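Local coordinates for oxidoreductase, NAD-binding/iron-sulfur cluster-binding protein (Nitratireductor pacificus pht-3B, PDB 6ZXU) that probably removes halogen from organic substrates as a catabolic reductive dehalogenase, using a bound cobalamin and two 4Fe-4S clusters that presumably supply electrons, at residues E548-A553 with S586-C591. Numbering follows the deposited sequence.
Sequences ECPCNA and SACGRC. With SF4 (iron/sulfur cluster), chain E.
R590 grips E548 side-on with two nitrogens, right beside a [4Fe-4S] cube that both segments hold. This is one of the two cluster sites of a ferredoxin-like dicluster domain: C549 follows helix 544-548, C588 and C591 lie where helix 590-594 begins, and C575 supplies the fourth ligand. Thiolate sulfur suits iron: C549 SG binds FE4 at 2.3 Å, while C588 and C591 take FE2 and FE3. Backbone N-H groups of C551 and A553 donate hydrogen bonds to C549 SG, and that of R590 to C588 SG, which probably stabilises the reduced cluster. P550, rigid and nonpolar, suits the second position of the type I turn C549-N552; its CG packs 4.2 Å from R590 CD. With CG anti to the backbone N (chi1 -177°), the long arginine brings two N-H groups to E548, whose carboxylate supplies the opposite charge in a buried place. R590 NH2 forms a 2.8 Å salt bridge to E548 OE1 from above the carboxylate plane; S664 also bonds that oxygen. C588 O accepts a hydrogen bond from cobalamin, a closeness consistent with electron transfer. R590 NE donates to E548 O, in plane at the guanidinium edge, 3.2 Å away, with a bent N-H...O angle of 139°.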
loop_
_atom_site.group_PDB
_atom_site.type_symbol
_atom_site.label_atom_id
_atom_site.label_comp_id
_atom_site.label_asym_id
_atom_site.label_seq_id
_atom_site.Cartn_x
_atom_site.Cartn_y
_atom_site.Cartn_z
ATOM N N GLU A 548 -15.179 17.607 0.590
ATOM C CA GLU A 548 -15.610 16.335 1.098
ATOM C C GLU A 548 -15.012 15.926 2.395
ATOM O O GLU A 548 -15.317 14.869 2.908
ATOM C CB GLU A 548 -15.387 15.266 0.055
ATOM C CG GLU A 548 -16.198 15.437 -1.240
ATOM C CD GLU A 548 -17.743 15.367 -1.028
ATOM O OE1 GLU A 548 -18.205 14.850 0.047
ATOM O OE2 GLU A 548 -18.422 15.876 -1.905
ATOM N N CYS A 549 -14.116 16.719 2.939
ATOM C CA CYS A 549 -13.392 16.320 4.174
ATOM C C CYS A 549 -14.388 16.404 5.356
ATOM O O CYS A 549 -14.907 17.502 5.563
ATOM C CB CYS A 549 -12.197 17.278 4.504
ATOM S SG CYS A 549 -11.464 16.999 6.128
ATOM N N PRO A 550 -14.619 15.299 6.102
ATOM C CA PRO A 550 -15.583 15.335 7.223
ATOM C C PRO A 550 -15.307 16.369 8.303
ATOM O O PRO A 550 -16.242 16.800 8.943
ATOM C CB PRO A 550 -15.501 13.951 7.821
ATOM C CG PRO A 550 -14.882 13.096 6.718
ATOM C CD PRO A 550 -14.004 13.985 5.946
ATOM N N CYS A 551 -14.078 16.886 8.445
ATOM C CA CYS A 551 -13.786 17.891 9.455
ATOM C C CYS A 551 -13.214 19.183 8.925
ATOM O O CYS A 551 -12.655 19.914 9.681
ATOM C CB CYS A 551 -12.879 17.320 10.526
ATOM S SG CYS A 551 -11.256 16.930 9.892
ATOM N N ASN A 552 -13.420 19.483 7.653
ATOM C CA ASN A 552 -12.998 20.739 7.048
ATOM C C ASN A 552 -11.531 21.077 7.246
ATOM O O ASN A 552 -11.176 22.231 7.453
ATOM C CB ASN A 552 -13.856 21.911 7.501
ATOM C CG ASN A 552 -15.341 21.604 7.402
ATOM O OD1 ASN A 552 -15.861 21.135 6.348
ATOM N ND2 ASN A 552 -16.020 21.773 8.533
ATOM N N ALA A 553 -10.672 20.055 7.223
ATOM C CA ALA A 553 -9.267 20.266 7.526
ATOM C C ALA A 553 -8.499 20.725 6.277
ATOM O O ALA A 553 -7.427 21.269 6.398
ATOM C CB ALA A 553 -8.660 18.984 8.079
ATOM N N SER A 586 -12.927 3.229 11.236
ATOM C CA SER A 586 -11.535 3.149 11.705
ATOM C C SER A 586 -10.614 4.109 10.906
ATOM O O SER A 586 -10.241 3.810 9.795
ATOM C CB SER A 586 -11.062 1.734 11.524
ATOM O OG SER A 586 -9.945 1.526 12.309
ATOM N N ALA A 587 -10.338 5.263 11.476
ATOM C CA ALA A 587 -9.507 6.349 10.857
ATOM C C ALA A 587 -10.209 6.915 9.627
ATOM O O ALA A 587 -11.425 6.940 9.574
ATOM C CB ALA A 587 -8.121 5.832 10.569
ATOM N N CYS A 588 -9.486 7.415 8.645
ATOM C CA CYS A 588 -10.041 8.143 7.530
ATOM C C CYS A 588 -9.007 8.367 6.445
ATOM O O CYS A 588 -7.837 8.618 6.765
ATOM C CB CYS A 588 -10.588 9.517 7.950
ATOM S SG CYS A 588 -11.402 10.525 6.626
ATOM N N GLY A 589 -9.459 8.277 5.210
ATOM C CA GLY A 589 -8.706 8.678 4.013
ATOM C C GLY A 589 -9.615 9.092 2.906
ATOM O O GLY A 589 -9.359 8.870 1.722
ATOM N N ARG A 590 -10.689 9.747 3.282
ATOM C CA ARG A 590 -11.706 10.137 2.366
ATOM C C ARG A 590 -11.239 11.057 1.276
ATOM O O ARG A 590 -11.709 11.014 0.100
ATOM C CB ARG A 590 -12.884 10.764 3.117
ATOM C CG ARG A 590 -14.053 11.153 2.223
ATOM C CD ARG A 590 -15.377 11.335 2.985
ATOM N NE ARG A 590 -16.419 11.981 2.164
ATOM C CZ ARG A 590 -17.181 11.368 1.290
ATOM N NH1 ARG A 590 -17.044 10.071 1.121
ATOM N NH2 ARG A 590 -18.004 12.077 0.531
ATOM N N CYS A 591 -10.282 11.930 1.605
ATOM C CA CYS A 591 -9.680 12.872 0.651
ATOM C C CYS A 591 -9.031 12.127 -0.472
ATOM O O CYS A 591 -9.074 12.565 -1.648
ATOM C CB CYS A 591 -8.716 13.791 1.419
ATOM S SG CYS A 591 -7.584 12.936 2.528
HETATM FE FE1 SF4 E . -7.976 13.892 7.295
HETATM FE FE2 SF4 E . -10.126 12.383 6.409
HETATM FE FE3 SF4 E . -8.401 13.562 4.556
HETATM FE FE4 SF4 E . -10.136 15.083 6.049
HETATM S S1 SF4 E . -10.641 13.534 4.565
HETATM S S2 SF4 E . -7.946 15.457 5.656
HETATM S S3 SF4 E . -10.133 13.925 8.003
HETATM S S4 SF4 E . -7.888 12.044 6.099
#